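Local coordinates for protein precorrin-6A reductase (Rhodobacter capsulatus, PDB 4X7G) that catalyses the NADPH-dependent reduction of the macrocycle of precorrin-6A to precorrin-6B, a step on the route to cobalamin, at residues E235-M238 / G239-D243; T111-D115 / L116-V120; D58-R62 / E63-H67. All coordinates share one frame; numbering follows the deposited sequence. Where two conformers were deposited one is given.

Interaction 1 (E235-M238 / G239-D243); sequences EGVM and GWLAD
V237 and L241 stand one helical turn apart and lean the same way, so their branches run alongside each other and V237 CG1 meets L241 CD1 at 4.0 Å. The leucine also covers part of the backbone behind it: its CG, anti to its own carbonyl carbon (chi1 -77°), hangs 3.4 Å from V237 O, and CD1 carries on from there toward the valine methyl. Its other methyl, CD2, lies in the plane of the W240 ring, at the ring's edge. M238 is a selenomethionine modelled in two conformers. In one of them the chain bends at chi2 and chi3 and brings SE to 4.0 Å from L241 CD1, crossing the leucine at a slant, a contact the other conformer may not keep.

The polar part is backbone alone. G239 N donates to E235 O at 2.9 Å, W240 N to G236 O at 3.0 Å, L241 N to V237 O at 2.9 Å and A242 N to M238 O at 3.0 Å. These are the regular i to i+4 bonds of an alpha-helix.

Around this turn the apolar face looks into the protein. V237 packs on L16, I69 and F97, and L241 also reaches I69. W240 lies against A93 and C95, gives its NE1 to D229 OD2 and stacks on H244, which holds the indole at both its polar and its aromatic part.

The pattern is that of an amphipathic alpha-helix of a Rossmann-type domain. Helix 234-243 follows strand 229-231, the edge strand of the parallel sheet that begins with strand 4-7, and packs on that sheet beside helix 11-22.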
loop_
_atom_site.group_PDB
_atom_site.type_symbol
_atom_site.label_atom_id
_atom_site.label_comp_id
_atom_site.label_asym_id
_atom_site.label_seq_id
_atom_site.Cartn_x
_atom_site.Cartn_y
_atom_site.Cartn_z
ATOM N N GLU A 235 -13.835 5.789 10.195
ATOM C CA GLU A 235 -14.592 6.714 10.957
ATOM C C GLU A 235 -13.844 8.045 11.162
ATOM O O GLU A 235 -14.489 9.117 11.119
ATOM C CB GLU A 235 -14.853 6.077 12.349
ATOM C CG GLU A 235 -15.722 6.939 13.237
ATOM C CD GLU A 235 -15.825 6.439 14.702
ATOM O OE1 GLU A 235 -14.785 5.990 15.284
ATOM O OE2 GLU A 235 -16.948 6.539 15.290
ATOM N N GLY A 236 -12.554 7.941 11.377
ATOM C CA GLY A 236 -11.737 9.138 11.428
ATOM C C GLY A 236 -11.788 9.986 10.149
ATOM O O GLY A 236 -11.859 11.179 10.228
ATOM N N VAL A 237 -11.769 9.356 8.995
ATOM C CA VAL A 237 -11.815 10.079 7.746
ATOM C C VAL A 237 -13.161 10.757 7.650
ATOM O O VAL A 237 -13.263 11.927 7.263
ATOM C CB VAL A 237 -11.569 9.143 6.524
ATOM C CG1 VAL A 237 -11.900 9.876 5.263
ATOM C CG2 VAL A 237 -10.234 8.545 6.555
HETATM N N MSE A 238 -14.244 10.079 7.999
HETATM C CA MSE A 238 -15.522 10.651 7.813
HETATM C C MSE A 238 -15.720 11.853 8.770
HETATM O O MSE A 238 -16.282 12.846 8.391
HETATM C CB MSE A 238 -16.617 9.637 8.050
HETATM C CG MSE A 238 -16.506 8.497 6.966
HETATM SE SE MSE A 238 -16.140 8.915 5.037
HETATM C CE MSE A 238 -17.731 9.991 4.813
ATOM N N GLY A 239 -15.209 11.738 10.003
ATOM C CA GLY A 239 -15.258 12.906 10.951
ATOM C C GLY A 239 -14.430 14.054 10.444
ATOM O O GLY A 239 -14.843 15.217 10.553
ATOM N N TRP A 240 -13.228 13.781 9.927
ATOM C CA TRP A 240 -12.381 14.827 9.364
ATOM C C TRP A 240 -13.066 15.507 8.238
ATOM O O TRP A 240 -13.058 16.754 8.132
ATOM C CB TRP A 240 -11.038 14.200 8.987
ATOM C CG TRP A 240 -10.025 15.150 8.420
ATOM C CD1 TRP A 240 -8.963 15.708 9.125
ATOM C CD2 TRP A 240 -9.923 15.640 7.112
ATOM N NE1 TRP A 240 -8.238 16.507 8.319
ATOM C CE2 TRP A 240 -8.802 16.516 7.075
ATOM C CE3 TRP A 240 -10.623 15.394 5.925
ATOM C CZ2 TRP A 240 -8.449 17.170 5.941
ATOM C CZ3 TRP A 240 -10.234 16.030 4.793
ATOM C CH2 TRP A 240 -9.160 16.907 4.769
ATOM N N LEU A 241 -13.734 14.757 7.321
ATOM C CA LEU A 241 -14.353 15.386 6.215
ATOM C C LEU A 241 -15.496 16.303 6.691
ATOM O O LEU A 241 -15.627 17.424 6.193
ATOM C CB LEU A 241 -14.949 14.326 5.254
ATOM C CG LEU A 241 -13.961 13.617 4.364
ATOM C CD1 LEU A 241 -14.552 12.366 3.705
ATOM C CD2 LEU A 241 -13.435 14.538 3.328
ATOM N N ALA A 242 -16.300 15.791 7.602
ATOM C CA ALA A 242 -17.383 16.635 8.155
ATOM C C ALA A 242 -16.844 17.954 8.785
ATOM O O ALA A 242 -17.332 19.045 8.498
ATOM C CB ALA A 242 -18.223 15.877 9.120
ATOM N N ASP A 243 -15.795 17.735 9.578
ATOM C CA ASP A 243 -15.128 18.896 10.273
ATOM C C ASP A 243 -14.601 19.912 9.334
ATOM O O ASP A 243 -14.631 21.148 9.644
ATOM C CB ASP A 243 -13.997 18.422 11.133
ATOM C CG ASP A 243 -14.351 17.801 12.385
ATOM O OD1 ASP A 243 -15.544 17.725 12.842
ATOM O OD2 ASP A 243 -13.425 17.276 13.094
#

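Interaction 2 (T111-D115 / L116-V120); sequences THVPD and LAAAV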
loop_
_atom_site.group_PDB
_atom_site.type_symbol
_atom_site.label_atom_id
_atom_site.label_comp_id
_atom_site.label_asym_id
_atom_site.label_seq_id
_atom_site.Cartn_x
_atom_site.Cartn_y
_atom_site.Cartn_z
ATOM N N THR A 111 11.790 -9.333 13.262
ATOM C CA THR A 111 12.904 -8.384 13.360
ATOM C C THR A 111 12.588 -7.196 12.516
ATOM O O THR A 111 11.860 -7.335 11.495
ATOM C CB THR A 111 14.249 -8.981 13.048
ATOM O OG1 THR A 111 14.178 -9.592 11.750
ATOM C CG2 THR A 111 14.694 -9.997 14.054
ATOM N N HIS A 112 13.058 -6.026 12.842
ATOM C CA HIS A 112 12.851 -4.809 12.169
ATOM C C HIS A 112 14.071 -4.306 11.480
ATOM O O HIS A 112 15.206 -4.436 12.068
ATOM C CB HIS A 112 12.439 -3.708 13.231
ATOM C CG HIS A 112 11.152 -4.019 13.898
ATOM N ND1 HIS A 112 10.936 -4.766 15.014
ATOM C CD2 HIS A 112 9.973 -3.585 13.482
ATOM C CE1 HIS A 112 9.603 -4.817 15.257
ATOM N NE2 HIS A 112 9.037 -4.123 14.331
ATOM N N VAL A 113 13.911 -3.782 10.302
ATOM C CA VAL A 113 14.969 -3.164 9.509
ATOM C C VAL A 113 14.440 -1.865 8.911
ATOM O O VAL A 113 13.234 -1.687 8.751
ATOM C CB VAL A 113 15.460 -4.091 8.417
ATOM C CG1 VAL A 113 16.136 -5.332 9.002
ATOM C CG2 VAL A 113 14.408 -4.496 7.430
ATOM N N PRO A 114 15.344 -0.943 8.595
ATOM C CA PRO A 114 14.862 0.392 8.209
ATOM C C PRO A 114 14.405 0.498 6.800
ATOM O O PRO A 114 13.647 1.490 6.509
ATOM C CB PRO A 114 16.125 1.276 8.417
ATOM C CG PRO A 114 17.286 0.335 8.220
ATOM C CD PRO A 114 16.778 -0.896 8.995
ATOM N N ASP A 115 14.793 -0.357 5.905
ATOM C CA ASP A 115 14.531 -0.199 4.493
ATOM C C ASP A 115 14.784 -1.497 3.801
ATOM O O ASP A 115 15.186 -2.502 4.451
ATOM C CB ASP A 115 15.367 0.971 3.901
ATOM C CG ASP A 115 16.797 0.791 4.100
ATOM O OD1 ASP A 115 17.386 -0.306 4.087
ATOM O OD2 ASP A 115 17.401 1.942 4.315
ATOM N N LEU A 116 14.489 -1.555 2.513
ATOM C CA LEU A 116 14.626 -2.742 1.786
ATOM C C LEU A 116 16.022 -3.323 1.713
ATOM O O LEU A 116 16.260 -4.517 1.833
ATOM C CB LEU A 116 14.064 -2.495 0.394
ATOM C CG LEU A 116 12.525 -2.507 0.295
ATOM C CD1 LEU A 116 11.958 -1.632 -0.846
ATOM C CD2 LEU A 116 12.118 -3.939 0.149
ATOM N N ALA A 117 17.023 -2.421 1.520
ATOM C CA ALA A 117 18.420 -2.918 1.469
ATOM C C ALA A 117 18.858 -3.605 2.786
ATOM O O ALA A 117 19.545 -4.574 2.810
ATOM C CB ALA A 117 19.436 -1.793 1.117
ATOM N N ALA A 118 18.366 -3.092 3.884
ATOM C CA ALA A 118 18.658 -3.718 5.172
ATOM C C ALA A 118 17.944 -5.054 5.339
ATOM O O ALA A 118 18.427 -5.982 5.976
ATOM C CB ALA A 118 18.307 -2.811 6.316
ATOM N N ALA A 119 16.758 -5.238 4.687
ATOM C CA ALA A 119 16.131 -6.506 4.709
ATOM C C ALA A 119 16.931 -7.550 3.944
ATOM O O ALA A 119 17.056 -8.686 4.328
ATOM C CB ALA A 119 14.695 -6.408 4.098
ATOM N N VAL A 120 17.529 -7.094 2.782
ATOM C CA VAL A 120 18.385 -7.993 2.065
ATOM C C VAL A 120 19.569 -8.439 2.954
ATOM O O VAL A 120 19.876 -9.622 3.050
ATOM C CB VAL A 120 18.996 -7.302 0.811
ATOM C CG1 VAL A 120 19.844 -8.326 0.075
ATOM C CG2 VAL A 120 17.927 -6.769 -0.140
#
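V113 and A118 form the apolar centre of a strand-to-helix turn, where strand 109-113 gives way to helix 116-122 and D115 serves as the N-cap. V113 CB lies 3.8 Å from A118 CB. The valine's chi1 of -65° turns CG1 anti to the carbonyl carbon and leaves CG2 between the backbone N and that carbon, where it reaches A119 CB at 3.9 Å. The exposed P114 ring touches the A118 methyl too, its CD at 3.6 Å from A118 CB. The small alanines probably let the first turn of the helix settle directly against the end of the strand. V113 packs on I220 and A119 on I218, both from the neighbouring strand 216-220, whose backbone also pairs with V113. This ties the turn to the edge of the second parallel sheet of the protein.

At the exposed edge D115 takes two amide hydrogens of the first helical turn. Its carbonyl begins the helical ladder, A119 N donating to D115 O at 3.2 Å. Its carboxylate does the capping: A118 N reaches D115 OD1 at 3.0 Å, nearly head-on to the C-O bond and with 155° at the hydrogen.

Interaction 3 (D58-R62 / E63-H67); sequences DYLTR and EGVSH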
loop_
_atom_site.group_PDB
_atom_site.type_symbol
_atom_site.label_atom_id
_atom_site.label_comp_id
_atom_site.label_asym_id
_atom_site.label_seq_id
_atom_site.Cartn_x
_atom_site.Cartn_y
_atom_site.Cartn_z
ATOM N N ASP A 58 -1.965 21.646 -10.578
ATOM C CA ASP A 58 -2.739 21.971 -11.728
ATOM C C ASP A 58 -4.054 21.186 -11.731
ATOM O O ASP A 58 -5.141 21.666 -12.052
ATOM C CB ASP A 58 -2.016 21.746 -13.087
ATOM C CG ASP A 58 -2.868 22.147 -14.304
ATOM O OD1 ASP A 58 -3.200 23.371 -14.398
ATOM O OD2 ASP A 58 -3.232 21.242 -15.164
ATOM N N TYR A 59 -3.974 19.890 -11.462
ATOM C CA TYR A 59 -5.177 19.034 -11.410
ATOM C C TYR A 59 -6.157 19.513 -10.340
ATOM O O TYR A 59 -7.371 19.619 -10.598
ATOM C CB TYR A 59 -4.739 17.585 -11.119
ATOM C CG TYR A 59 -5.903 16.701 -10.960
ATOM C CD1 TYR A 59 -6.497 16.155 -12.041
ATOM C CD2 TYR A 59 -6.415 16.458 -9.688
ATOM C CE1 TYR A 59 -7.611 15.273 -11.889
ATOM C CE2 TYR A 59 -7.536 15.670 -9.525
ATOM C CZ TYR A 59 -8.071 15.097 -10.541
ATOM O OH TYR A 59 -9.164 14.322 -10.330
ATOM N N LEU A 60 -5.642 19.756 -9.137
ATOM C CA LEU A 60 -6.543 20.163 -8.077
ATOM C C LEU A 60 -7.323 21.433 -8.461
ATOM O O LEU A 60 -8.487 21.614 -8.142
ATOM C CB LEU A 60 -5.756 20.431 -6.774
ATOM C CG LEU A 60 -5.045 19.216 -6.172
ATOM C CD1 LEU A 60 -4.155 19.625 -5.002
ATOM C CD2 LEU A 60 -6.094 18.182 -5.666
ATOM N N THR A 61 -6.598 22.308 -9.176
ATOM C CA THR A 61 -7.190 23.614 -9.541
ATOM C C THR A 61 -8.231 23.394 -10.652
ATOM O O THR A 61 -9.372 23.873 -10.536
ATOM C CB THR A 61 -6.050 24.590 -9.991
ATOM O OG1 THR A 61 -5.116 24.713 -8.947
ATOM C CG2 THR A 61 -6.622 25.966 -10.366
ATOM N N ARG A 62 -7.861 22.719 -11.697
ATOM C CA ARG A 62 -8.780 22.565 -12.837
ATOM C C ARG A 62 -9.960 21.723 -12.504
ATOM O O ARG A 62 -11.068 21.922 -13.034
ATOM C CB ARG A 62 -8.098 22.099 -14.084
ATOM C CG ARG A 62 -7.459 20.785 -14.061
ATOM C CD ARG A 62 -7.024 20.491 -15.485
ATOM N NE ARG A 62 -5.930 21.352 -15.947
ATOM C CZ ARG A 62 -6.027 22.506 -16.622
ATOM N NH1 ARG A 62 -7.207 23.034 -16.945
ATOM N NH2 ARG A 62 -4.908 23.153 -16.977
ATOM N N GLU A 63 -9.793 20.731 -11.612
ATOM C CA GLU A 63 -10.844 19.774 -11.265
ATOM C C GLU A 63 -11.696 20.411 -10.216
ATOM O O GLU A 63 -12.798 19.841 -9.931
ATOM C CB GLU A 63 -10.206 18.377 -10.918
ATOM C CG GLU A 63 -11.154 17.183 -10.708
ATOM C CD GLU A 63 -11.865 16.779 -11.982
ATOM O OE1 GLU A 63 -11.307 16.787 -13.153
ATOM O OE2 GLU A 63 -12.973 16.266 -11.756
ATOM N N GLY A 64 -11.309 21.456 -9.505
ATOM C CA GLY A 64 -12.025 22.016 -8.447
ATOM C C GLY A 64 -12.138 21.158 -7.202
ATOM O O GLY A 64 -13.159 21.126 -6.528
ATOM N N VAL A 65 -11.067 20.478 -6.852
ATOM C CA VAL A 65 -11.019 19.609 -5.642
ATOM C C VAL A 65 -11.061 20.463 -4.376
ATOM O O VAL A 65 -10.312 21.425 -4.206
ATOM C CB VAL A 65 -9.798 18.713 -5.715
ATOM C CG1 VAL A 65 -9.642 17.914 -4.443
ATOM C CG2 VAL A 65 -9.869 17.764 -6.909
ATOM N N SER A 66 -11.913 20.071 -3.433
ATOM C CA SER A 66 -11.959 20.707 -2.174
ATOM C C SER A 66 -11.177 20.060 -1.083
ATOM O O SER A 66 -10.761 20.715 -0.106
ATOM C CB SER A 66 -13.424 20.808 -1.720
ATOM O OG SER A 66 -14.080 19.549 -1.633
ATOM N N HIS A 67 -11.032 18.742 -1.129
ATOM C CA HIS A 67 -10.408 17.940 -0.089
ATOM C C HIS A 67 -9.742 16.781 -0.785
ATOM O O HIS A 67 -10.317 16.148 -1.708
ATOM C CB HIS A 67 -11.413 17.367 0.938
ATOM C CG HIS A 67 -12.290 18.380 1.576
ATOM N ND1 HIS A 67 -13.340 18.956 0.921
ATOM C CD2 HIS A 67 -12.248 18.894 2.813
ATOM C CE1 HIS A 67 -13.873 19.847 1.741
ATOM N NE2 HIS A 67 -13.288 19.782 2.923
HETATM O O HOH W 1 -9.103 23.338 -5.754
#
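A Schellman motif ends helix 52-63, with two bonds back into the last turn, V65 N to L60 O around G64 N to T61 O. V65 N donates to L60 O at 3.1 Å, in the carbonyl plane; G64 N reaches T61 O at 3.3 Å from well above that carbonyl's plane. G64 makes the reversal with a positive phi. The apolar contact usual in this motif is here too, L60 CD2 resting 3.7 Å from V65 CB. A water donates to both L60 O and V65 O, so L60 O takes hydrogens from an amide and a water.

One turn back, Y59 and E63 run side by side. E63 N bonds Y59 O at 2.9 Å, and with CG anti to the backbone N (chi1 -172°) the glutamate climbs over the tyrosine. Its CB sits 4.0 Å from the ring centroid, 15° off the normal, a CH-pi contact over one face; CG goes on to 3.5 Å from Y59 OH. The carboxylate plane is turned only 14° from that of the ring. E63 OE2 finds its charge partner in R3, while the Y59 ring also takes a cation-pi contact from R46 and an edge-to-face one with F50. With an alanine here instead of the tyrosine, the E63 methylenes would probably lose their cover and R46 its aromatic partner.

On the outer side R62 grips D58 side-on, NE at 2.8 Å from OD2 and NH2 bonded to that same oxygen, which lies at the guanidinium edge.

Here the Schellman end closes the helix of a beta-alpha-beta crossover, the connection from which Rossmann-type folds are built: helix 52-63 leads from strand 45-47, at the sheet edge, to strand 67-70, in its middle.

How the interactions relate
Interactions 1 and 3 serve the same parallel sheet and meet at strand 67-70: W240 CZ3 packs 4.0 Å from H67 CD2. Interaction 2 belongs to the other sheet, its centre about 34 Å from that of interaction 1, on the opposite side of the chain's centre. V237, W240 and L241 are buried in interaction 1; V113 and A119 are buried in interaction 2, with P114 and D115 exposed; L60 and V65 are buried in interaction 3, with R62 exposed. Between the segments of interaction 1 the bonds are all main-chain and the rest is apolar packing, whereas the two helix ends add a side-chain cap (interaction 2) or a glycine reversal with a D58–R62 salt bridge (interaction 3).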